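Long-range contacts in carbon monoxide dehydrogenase (Thermococcus sp. AM4, PDB 6T7J), which catalyses the reversible oxidation of carbon monoxide to carbon dioxide, probably with ferredoxin as electron partner, the active-site cluster in this crystal being free of nickel: residues F161-L172 with V188-E196; V456-L465 with A549-S557. One frame throughout, in Å; residues are numbered along the deposited sequence.

Overall arrangement
Contact 1 is partly buried and sits toward the periphery of the chain, whereas contact 2 is buried, with none of its touching residues fully exposed; the two lie on opposite sides of the chain's centre, with their own centres 32 Å apart and their nearest atoms about 16 Å apart. They share no helix or strand. Residues 161-172 and 188-196 join loops next to helices 146-162 and 193-203 through a salt-bridge network with a leucine and proline patch beside it. Residues 456-465 and 549-557 instead tie the start of helix 460-471 to the end of a strand in a parallel sheet, one carboxylate binding backbone N-H groups. Both contacts touch the second subunit, and contact 2 runs on into the cluster pocket.

Contact 1 (F161-L172 with V188-E196); sequences FGKPGDEPLRML and VLPRAIDRE
Asp166 OD1 takes a hydrogen bond of 3.0 Å from Arg195 NH2, which comes from above the carboxylate plane; the pair is also a salt bridge. Arg195 reaches it with an extended chain, CG anti to the backbone N (chi1 178°). Its NH2 also donates to a water that in turn donates to Lys163 O and Gly165 O, which fastens the turn of 163-166. Asp166 OD2 has a longer, weaker ion pair with Arg191 NH2, at 3.9 Å. Arg191 turns chiefly to acids: it grips Glu196 side-on, NE to OE2 at 3.1 Å and NH1 to OE1, and NH1 also pairs with Glu199. The backbone N of Arg191 donates to Glu196 OE2 as well. The guanidinium groups of Arg191 and Arg195 lie face over face, offset toward the rim; Asp166 and Glu196 sit at the edge of the first, Gly165 O and the water at the edge of the second. With the guanidinium gone, as in an alanine here, Glu196 and Glu199 would probably lose a shared positive partner, and a gap would be left beside the Asp166 carboxylate, where the Arg191 chain now runs.

Two backbone bonds flank this network: Asp194 N to Phe161 O at 3.1 Å and Leu169 N to Pro190 O at 2.8 Å. Apolar groups pack around the second, Leu169 CD1 lying 3.6 Å from Pro190 CB, while Leu172 CD1 meets Leu189 CD2. Phe161 lies alongside Ile193; Arg105 makes a cation-pi contact with the Phe161 ring and a salt bridge to Asp194. Acids and arginines thus probably balance their charges where loop 163-168 meets the start of helix 193-203, close to the second subunit.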
loop_
_atom_site.group_PDB
_atom_site.type_symbol
_atom_site.label_atom_id
_atom_site.label_comp_id
_atom_site.label_asym_id
_atom_site.label_seq_id
_atom_site.Cartn_x
_atom_site.Cartn_y
_atom_site.Cartn_z
ATOM N N PHE A 161 -1.016 8.428 -13.498
ATOM C CA PHE A 161 -0.520 7.839 -12.257
ATOM C C PHE A 161 -0.431 8.857 -11.128
ATOM O O PHE A 161 -0.649 8.499 -9.965
ATOM C CB PHE A 161 0.838 7.186 -12.484
ATOM C CG PHE A 161 0.807 6.088 -13.495
ATOM C CD1 PHE A 161 0.344 4.828 -13.151
ATOM C CD2 PHE A 161 1.219 6.318 -14.796
ATOM C CE1 PHE A 161 0.302 3.814 -14.083
ATOM C CE2 PHE A 161 1.181 5.309 -15.732
ATOM C CZ PHE A 161 0.725 4.053 -15.373
ATOM N N GLY A 162 -0.128 10.118 -11.429
ATOM C CA GLY A 162 0.127 11.034 -10.334
ATOM C C GLY A 162 -0.286 12.486 -10.474
ATOM O O GLY A 162 0.297 13.344 -9.805
ATOM N N LYS A 163 -1.285 12.782 -11.304
ATOM C CA LYS A 163 -1.713 14.164 -11.482
ATOM C C LYS A 163 -2.172 14.748 -10.146
ATOM O O LYS A 163 -2.775 14.037 -9.333
ATOM C CB LYS A 163 -2.837 14.254 -12.518
ATOM C CG LYS A 163 -3.980 13.285 -12.290
ATOM C CD LYS A 163 -4.746 13.028 -13.580
ATOM C CE LYS A 163 -5.692 14.172 -13.900
ATOM N NZ LYS A 163 -6.711 14.364 -12.833
ATOM N N PRO A 164 -1.914 16.034 -9.890
ATOM C CA PRO A 164 -2.096 16.580 -8.540
ATOM C C PRO A 164 -3.489 17.096 -8.220
ATOM O O PRO A 164 -3.769 17.357 -7.041
ATOM C CB PRO A 164 -1.088 17.735 -8.520
ATOM C CG PRO A 164 -1.089 18.234 -9.936
ATOM C CD PRO A 164 -1.453 17.066 -10.835
ATOM N N GLY A 165 -4.358 17.258 -9.210
ATOM C CA GLY A 165 -5.669 17.811 -8.951
ATOM C C GLY A 165 -6.668 16.769 -8.494
ATOM O O GLY A 165 -6.439 15.562 -8.560
ATOM N N ASP A 166 -7.806 17.259 -8.009
ATOM C CA ASP A 166 -8.938 16.404 -7.691
ATOM C C ASP A 166 -9.838 16.170 -8.897
ATOM O O ASP A 166 -10.956 15.670 -8.737
ATOM C CB ASP A 166 -9.742 16.996 -6.530
ATOM C CG ASP A 166 -9.307 16.443 -5.184
ATOM O OD1 ASP A 166 -8.082 16.333 -4.953
ATOM O OD2 ASP A 166 -10.186 16.115 -4.358
ATOM N N GLU A 167 -9.375 16.530 -10.091
ATOM C CA GLU A 167 -10.097 16.208 -11.307
ATOM C C GLU A 167 -10.063 14.699 -11.544
ATOM O O GLU A 167 -9.107 14.025 -11.153
ATOM C CB GLU A 167 -9.483 16.937 -12.501
ATOM C CG GLU A 167 -9.927 18.387 -12.642
ATOM C CD GLU A 167 -9.002 19.358 -11.930
ATOM O OE1 GLU A 167 -8.645 20.393 -12.532
ATOM O OE2 GLU A 167 -8.636 19.088 -10.767
ATOM N N PRO A 168 -11.096 14.145 -12.173
ATOM C CA PRO A 168 -11.131 12.697 -12.397
ATOM C C PRO A 168 -10.083 12.255 -13.406
ATOM O O PRO A 168 -9.569 13.042 -14.203
ATOM C CB PRO A 168 -12.548 12.448 -12.931
ATOM C CG PRO A 168 -13.324 13.685 -12.587
ATOM C CD PRO A 168 -12.335 14.801 -12.622
ATOM N N LEU A 169 -9.771 10.961 -13.354
ATOM C CA LEU A 169 -8.815 10.372 -14.282
ATOM C C LEU A 169 -9.258 10.597 -15.722
ATOM O O LEU A 169 -10.443 10.493 -16.049
ATOM C CB LEU A 169 -8.671 8.875 -14.007
ATOM C CG LEU A 169 -7.770 8.470 -12.841
ATOM C CD1 LEU A 169 -7.981 7.011 -12.500
ATOM C CD2 LEU A 169 -6.311 8.733 -13.184
ATOM N N ARG A 170 -8.290 10.909 -16.588
ATOM C CA ARG A 170 -8.610 11.190 -17.984
ATOM C C ARG A 170 -9.229 9.978 -18.671
ATOM O O ARG A 170 -10.195 10.114 -19.430
ATOM C CB ARG A 170 -7.356 11.644 -18.730
ATOM C CG ARG A 170 -6.689 12.867 -18.124
ATOM C CD ARG A 170 -7.453 14.138 -18.455
ATOM N NE ARG A 170 -7.585 14.330 -19.896
ATOM C CZ ARG A 170 -6.753 15.058 -20.632
ATOM N NH1 ARG A 170 -6.952 15.176 -21.937
ATOM N NH2 ARG A 170 -5.723 15.670 -20.064
ATOM N N MET A 171 -8.697 8.781 -18.403
ATOM C CA MET A 171 -9.180 7.579 -19.076
ATOM C C MET A 171 -10.656 7.307 -18.803
ATOM O O MET A 171 -11.280 6.536 -19.543
ATOM C CB MET A 171 -8.340 6.370 -18.662
ATOM C CG MET A 171 -6.922 6.384 -19.209
ATOM S SD MET A 171 -6.855 6.176 -20.998
ATOM C CE MET A 171 -6.979 4.397 -21.131
ATOM N N LEU A 172 -11.233 7.934 -17.773
ATOM C CA LEU A 172 -12.666 7.817 -17.526
ATOM C C LEU A 172 -13.503 8.305 -18.701
ATOM O O LEU A 172 -14.706 8.026 -18.739
ATOM C CB LEU A 172 -13.051 8.588 -16.261
ATOM C CG LEU A 172 -12.560 8.007 -14.934
ATOM C CD1 LEU A 172 -13.217 8.717 -13.764
ATOM C CD2 LEU A 172 -12.819 6.512 -14.871
ATOM N N VAL A 188 -16.876 8.569 -5.703
ATOM C CA VAL A 188 -15.816 7.577 -5.817
ATOM C C VAL A 188 -15.017 7.750 -7.109
ATOM O O VAL A 188 -14.309 6.838 -7.528
ATOM C CB VAL A 188 -16.382 6.148 -5.705
ATOM C CG1 VAL A 188 -17.103 5.960 -4.377
ATOM C CG2 VAL A 188 -17.315 5.853 -6.871
ATOM N N LEU A 189 -15.126 8.907 -7.751
ATOM C CA LEU A 189 -14.385 9.154 -8.979
ATOM C C LEU A 189 -12.889 9.158 -8.686
ATOM O O LEU A 189 -12.432 9.951 -7.847
ATOM C CB LEU A 189 -14.805 10.480 -9.609
ATOM C CG LEU A 189 -16.130 10.478 -10.377
ATOM C CD1 LEU A 189 -16.529 11.889 -10.772
ATOM C CD2 LEU A 189 -16.043 9.580 -11.600
ATOM N N PRO A 190 -12.100 8.300 -9.326
ATOM C CA PRO A 190 -10.659 8.282 -9.060
ATOM C C PRO A 190 -9.954 9.465 -9.703
ATOM O O PRO A 190 -10.322 9.927 -10.785
ATOM C CB PRO A 190 -10.203 6.958 -9.680
ATOM C CG PRO A 190 -11.185 6.705 -10.772
ATOM C CD PRO A 190 -12.502 7.275 -10.307
ATOM N N ARG A 191 -8.916 9.947 -9.021
ATOM C CA ARG A 191 -8.191 11.145 -9.427
ATOM C C ARG A 191 -6.812 10.846 -9.995
ATOM O O ARG A 191 -6.482 11.301 -11.094
ATOM C CB ARG A 191 -8.075 12.101 -8.230
ATOM C CG ARG A 191 -9.413 12.419 -7.576
ATOM C CD ARG A 191 -9.257 12.726 -6.097
ATOM N NE ARG A 191 -8.827 11.555 -5.340
ATOM C CZ ARG A 191 -8.696 11.525 -4.018
ATOM N NH1 ARG A 191 -8.296 10.414 -3.416
ATOM N NH2 ARG A 191 -8.963 12.606 -3.297
ATOM N N ALA A 192 -5.987 10.097 -9.266
ATOM C CA ALA A 192 -4.695 9.641 -9.762
ATOM C C ALA A 192 -4.398 8.297 -9.116
ATOM O O ALA A 192 -4.578 8.141 -7.904
ATOM C CB ALA A 192 -3.585 10.652 -9.456
ATOM N N ILE A 193 -3.932 7.340 -9.920
ATOM C CA ILE A 193 -3.925 5.937 -9.502
ATOM C C ILE A 193 -3.035 5.735 -8.281
ATOM O O ILE A 193 -3.476 5.223 -7.239
ATOM C CB ILE A 193 -3.481 5.034 -10.666
ATOM C CG1 ILE A 193 -4.185 5.429 -11.964
ATOM C CG2 ILE A 193 -3.783 3.606 -10.332
ATOM C CD1 ILE A 193 -3.696 4.655 -13.182
ATOM N N ASP A 194 -1.756 6.106 -8.407
ATOM C CA ASP A 194 -0.824 5.953 -7.295
ATOM C C ASP A 194 -1.317 6.683 -6.055
ATOM O O ASP A 194 -1.116 6.205 -4.932
ATOM C CB ASP A 194 0.563 6.456 -7.699
ATOM C CG ASP A 194 1.185 5.628 -8.812
ATOM O OD1 ASP A 194 0.615 4.573 -9.164
ATOM O OD2 ASP A 194 2.246 6.033 -9.335
ATOM N N ARG A 195 -1.992 7.822 -6.237
ATOM C CA ARG A 195 -2.579 8.513 -5.096
ATOM C C ARG A 195 -3.668 7.673 -4.441
ATOM O O ARG A 195 -3.784 7.652 -3.214
ATOM C CB ARG A 195 -3.142 9.870 -5.511
ATOM C CG ARG A 195 -3.808 10.601 -4.353
ATOM C CD ARG A 195 -4.701 11.733 -4.807
ATOM N NE ARG A 195 -5.251 12.457 -3.664
ATOM C CZ ARG A 195 -5.836 13.647 -3.744
ATOM N NH1 ARG A 195 -6.307 14.230 -2.650
ATOM N NH2 ARG A 195 -5.952 14.253 -4.919
ATOM N N GLU A 196 -4.479 6.973 -5.239
ATOM C CA GLU A 196 -5.520 6.130 -4.653
ATOM C C GLU A 196 -4.912 4.990 -3.842
ATOM O O GLU A 196 -5.358 4.705 -2.720
ATOM C CB GLU A 196 -6.442 5.582 -5.746
ATOM C CG GLU A 196 -7.036 6.634 -6.678
ATOM C CD GLU A 196 -7.811 7.717 -5.948
ATOM O OE1 GLU A 196 -8.329 7.448 -4.844
ATOM O OE2 GLU A 196 -7.908 8.843 -6.481
HETATM O O HOH W 1 -4.560 13.425 -7.575
#

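Contact 2 (V456-L465 with A549-S557); sequences VKHNYSHVTL and AGSAPEWMS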
loop_
_atom_site.group_PDB
_atom_site.type_symbol
_atom_site.label_atom_id
_atom_site.label_comp_id
_atom_site.label_asym_id
_atom_site.label_seq_id
_atom_site.Cartn_x
_atom_site.Cartn_y
_atom_site.Cartn_z
ATOM N N VAL A 456 -10.243 -24.994 -3.666
ATOM C CA VAL A 456 -11.321 -25.539 -4.477
ATOM C C VAL A 456 -10.709 -26.423 -5.557
ATOM O O VAL A 456 -9.522 -26.317 -5.888
ATOM C CB VAL A 456 -12.199 -24.433 -5.099
ATOM C CG1 VAL A 456 -12.838 -23.587 -4.010
ATOM C CG2 VAL A 456 -11.375 -23.565 -6.042
ATOM N N LYS A 457 -11.533 -27.315 -6.105
ATOM C CA LYS A 457 -11.062 -28.241 -7.128
ATOM C C LYS A 457 -10.523 -27.476 -8.331
ATOM O O LYS A 457 -11.146 -26.522 -8.809
ATOM C CB LYS A 457 -12.188 -29.183 -7.553
ATOM C CG LYS A 457 -11.730 -30.281 -8.500
ATOM C CD LYS A 457 -12.783 -31.356 -8.677
ATOM C CE LYS A 457 -12.237 -32.518 -9.494
ATOM N NZ LYS A 457 -13.179 -33.672 -9.534
ATOM N N HIS A 458 -9.360 -27.903 -8.820
ATOM C CA HIS A 458 -8.608 -27.127 -9.799
ATOM C C HIS A 458 -9.354 -27.047 -11.127
ATOM O O HIS A 458 -9.614 -28.070 -11.771
ATOM C CB HIS A 458 -7.223 -27.736 -9.996
ATOM C CG HIS A 458 -6.402 -27.037 -11.032
ATOM N ND1 HIS A 458 -5.898 -27.681 -12.142
ATOM C CD2 HIS A 458 -6.004 -25.746 -11.134
ATOM C CE1 HIS A 458 -5.222 -26.818 -12.880
ATOM N NE2 HIS A 458 -5.271 -25.637 -12.290
ATOM N N ASN A 459 -9.701 -25.821 -11.525
ATOM C CA ASN A 459 -10.375 -25.509 -12.782
ATOM C C ASN A 459 -11.782 -26.090 -12.860
ATOM O O ASN A 459 -12.469 -25.897 -13.867
ATOM C CB ASN A 459 -9.550 -25.990 -13.979
ATOM C CG ASN A 459 -8.329 -25.127 -14.231
ATOM O OD1 ASN A 459 -8.277 -23.967 -13.822
ATOM N ND2 ASN A 459 -7.339 -25.692 -14.909
ATOM N N TYR A 460 -12.236 -26.782 -11.810
ATOM C CA TYR A 460 -13.566 -27.385 -11.861
ATOM C C TYR A 460 -14.659 -26.326 -11.899
ATOM O O TYR A 460 -15.607 -26.436 -12.686
ATOM C CB TYR A 460 -13.782 -28.323 -10.674
ATOM C CG TYR A 460 -15.145 -28.983 -10.687
ATOM C CD1 TYR A 460 -15.411 -30.051 -11.535
ATOM C CD2 TYR A 460 -16.171 -28.528 -9.868
ATOM C CE1 TYR A 460 -16.657 -30.652 -11.561
ATOM C CE2 TYR A 460 -17.420 -29.123 -9.886
ATOM C CZ TYR A 460 -17.656 -30.184 -10.735
ATOM O OH TYR A 460 -18.895 -30.780 -10.758
ATOM N N SER A 461 -14.553 -25.296 -11.058
ATOM C CA SER A 461 -15.607 -24.288 -11.023
ATOM C C SER A 461 -15.616 -23.452 -12.298
ATOM O O SER A 461 -16.689 -23.143 -12.827
ATOM C CB SER A 461 -15.457 -23.407 -9.783
ATOM O OG SER A 461 -15.922 -24.084 -8.627
ATOM N N HIS A 462 -14.437 -23.097 -12.818
ATOM C CA HIS A 462 -14.360 -22.395 -14.096
ATOM C C HIS A 462 -15.192 -23.102 -15.163
ATOM O O HIS A 462 -16.152 -22.540 -15.714
ATOM C CB HIS A 462 -12.900 -22.292 -14.551
ATOM C CG HIS A 462 -12.070 -21.336 -13.749
ATOM N ND1 HIS A 462 -12.481 -20.056 -13.451
ATOM C CD2 HIS A 462 -10.841 -21.476 -13.196
ATOM C CE1 HIS A 462 -11.544 -19.448 -12.743
ATOM N NE2 HIS A 462 -10.540 -20.289 -12.574
ATOM N N VAL A 463 -14.848 -24.362 -15.440
ATOM C CA VAL A 463 -15.468 -25.078 -16.549
ATOM C C VAL A 463 -16.927 -25.397 -16.244
ATOM O O VAL A 463 -17.785 -25.310 -17.128
ATOM C CB VAL A 463 -14.666 -26.347 -16.889
ATOM C CG1 VAL A 463 -14.526 -27.248 -15.676
ATOM C CG2 VAL A 463 -15.342 -27.092 -18.006
ATOM N N THR A 464 -17.237 -25.767 -14.997
ATOM C CA THR A 464 -18.615 -26.124 -14.673
ATOM C C THR A 464 -19.537 -24.915 -14.787
ATOM O O THR A 464 -20.641 -25.020 -15.335
ATOM C CB THR A 464 -18.691 -26.742 -13.276
ATOM O OG1 THR A 464 -18.060 -28.029 -13.287
ATOM C CG2 THR A 464 -20.138 -26.914 -12.842
ATOM N N LEU A 465 -19.098 -23.752 -14.294
ATOM C CA LEU A 465 -19.896 -22.542 -14.442
ATOM C C LEU A 465 -20.064 -22.171 -15.908
ATOM O O LEU A 465 -21.173 -21.834 -16.345
ATOM C CB LEU A 465 -19.250 -21.393 -13.667
ATOM C CG LEU A 465 -20.037 -20.082 -13.674
ATOM C CD1 LEU A 465 -21.347 -20.256 -12.937
ATOM C CD2 LEU A 465 -19.225 -18.966 -13.055
ATOM N N ALA A 549 -23.554 -10.599 -15.915
ATOM C CA ALA A 549 -22.943 -10.892 -14.629
ATOM C C ALA A 549 -21.453 -11.128 -14.834
ATOM O O ALA A 549 -20.976 -11.288 -15.958
ATOM C CB ALA A 549 -23.599 -12.103 -13.958
ATOM N N GLY A 550 -20.716 -11.125 -13.725
ATOM C CA GLY A 550 -19.322 -11.503 -13.739
ATOM C C GLY A 550 -19.062 -12.529 -12.655
ATOM O O GLY A 550 -19.853 -12.694 -11.730
ATOM N N SER A 551 -17.933 -13.223 -12.777
ATOM C CA SER A 551 -17.629 -14.254 -11.795
ATOM C C SER A 551 -16.129 -14.495 -11.714
ATOM O O SER A 551 -15.434 -14.494 -12.733
ATOM C CB SER A 551 -18.344 -15.566 -12.130
ATOM O OG SER A 551 -17.557 -16.676 -11.733
ATOM N N ALA A 552 -15.650 -14.714 -10.487
ATOM C CA ALA A 552 -14.291 -15.181 -10.212
ATOM C C ALA A 552 -14.413 -16.476 -9.417
ATOM O O ALA A 552 -14.439 -16.456 -8.176
ATOM C CB ALA A 552 -13.483 -14.131 -9.454
ATOM N N PRO A 553 -14.491 -17.627 -10.089
ATOM C CA PRO A 553 -14.841 -18.865 -9.374
ATOM C C PRO A 553 -13.747 -19.392 -8.462
ATOM O O PRO A 553 -14.063 -20.059 -7.471
ATOM C CB PRO A 553 -15.143 -19.856 -10.509
ATOM C CG PRO A 553 -15.275 -19.026 -11.750
ATOM C CD PRO A 553 -14.402 -17.833 -11.542
ATOM N N GLU A 554 -12.474 -19.141 -8.765
ATOM C CA GLU A 554 -11.373 -19.766 -8.035
ATOM C C GLU A 554 -10.276 -18.751 -7.733
ATOM O O GLU A 554 -9.083 -19.075 -7.755
ATOM C CB GLU A 554 -10.804 -20.955 -8.812
ATOM C CG GLU A 554 -11.852 -21.960 -9.278
ATOM C CD GLU A 554 -11.303 -22.976 -10.259
ATOM O OE1 GLU A 554 -10.074 -23.197 -10.271
ATOM O OE2 GLU A 554 -12.104 -23.560 -11.017
ATOM N N TRP A 555 -10.664 -17.516 -7.427
ATOM C CA TRP A 555 -9.701 -16.436 -7.264
ATOM C C TRP A 555 -8.809 -16.663 -6.043
ATOM O O TRP A 555 -9.167 -17.366 -5.094
ATOM C CB TRP A 555 -10.421 -15.094 -7.137
ATOM C CG TRP A 555 -11.128 -14.914 -5.829
ATOM C CD1 TRP A 555 -12.412 -15.270 -5.534
ATOM C CD2 TRP A 555 -10.589 -14.329 -4.634
ATOM N NE1 TRP A 555 -12.705 -14.947 -4.231
ATOM C CE2 TRP A 555 -11.604 -14.369 -3.657
ATOM C CE3 TRP A 555 -9.350 -13.776 -4.297
ATOM C CZ2 TRP A 555 -11.417 -13.877 -2.366
ATOM C CZ3 TRP A 555 -9.165 -13.290 -3.016
ATOM C CH2 TRP A 555 -10.193 -13.345 -2.066
ATOM N N MET A 556 -7.623 -16.051 -6.084
ATOM C CA MET A 556 -6.716 -16.043 -4.938
ATOM C C MET A 556 -5.933 -14.750 -4.764
ATOM O O MET A 556 -5.507 -14.465 -3.639
ATOM C CB MET A 556 -5.719 -17.209 -5.021
ATOM C CG MET A 556 -4.702 -17.101 -6.154
ATOM S SD MET A 556 -3.205 -16.170 -5.745
ATOM C CE MET A 556 -2.543 -15.867 -7.385
ATOM N N SER A 557 -5.724 -13.957 -5.810
ATOM C CA SER A 557 -4.821 -12.818 -5.755
ATOM C C SER A 557 -5.545 -11.548 -5.315
ATOM O O SER A 557 -6.767 -11.426 -5.420
ATOM C CB SER A 557 -4.167 -12.590 -7.118
ATOM O OG SER A 557 -5.065 -11.954 -8.012
#
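Glu554 sets its carboxylate against the start of helix 460-471, where both oxygens are used. OE2 accepts from His462 N at 3.0 Å in a nearly straight bond (168° at the hydrogen), on the anti side of the carboxylate and somewhat out of its plane. Ser461 N lies as close to that oxygen. OE1 takes Asn459 N at 2.9 Å on its syn side, and Asn452 adds a weak bond. Asn459 is the N-cap residue, but its own side chain makes no capping bond and turns to Asn452. The carboxylate of Glu554 stands at the N-terminal end of the helix instead, where its negative charge is likely to be favoured by the helix dipole.

The reach of Glu554 follows from a chain extended beyond CG (chi2 169°). Its CG passes over one face of the His462 ring, 4.1 Å from the centroid, a CH-pi contact, and the carboxylate stacks on the imidazole with their planes 30° apart. Val456 CG2 packs on the same CG at 3.6 Å. The side chains of Pro553 and His462 cross at about a right angle, Pro553 CG 3.4 Å from His462 ND1, and Pro553 CB touches Ser461 CB. His462 NE2 is bound to the carbonyl oxygen of Cys451, a residue of the cluster pocket.

Strand 548-552 is an inner strand of the parallel sheet, beside strands 444-448 and 574-576. As the chain leaves it, Pro553 and Glu554 face helix 460-471, flanked by helices 480-489 and 610-627, before Met556 and Ser557 enter the pocket of the broken iron-sulfur cluster.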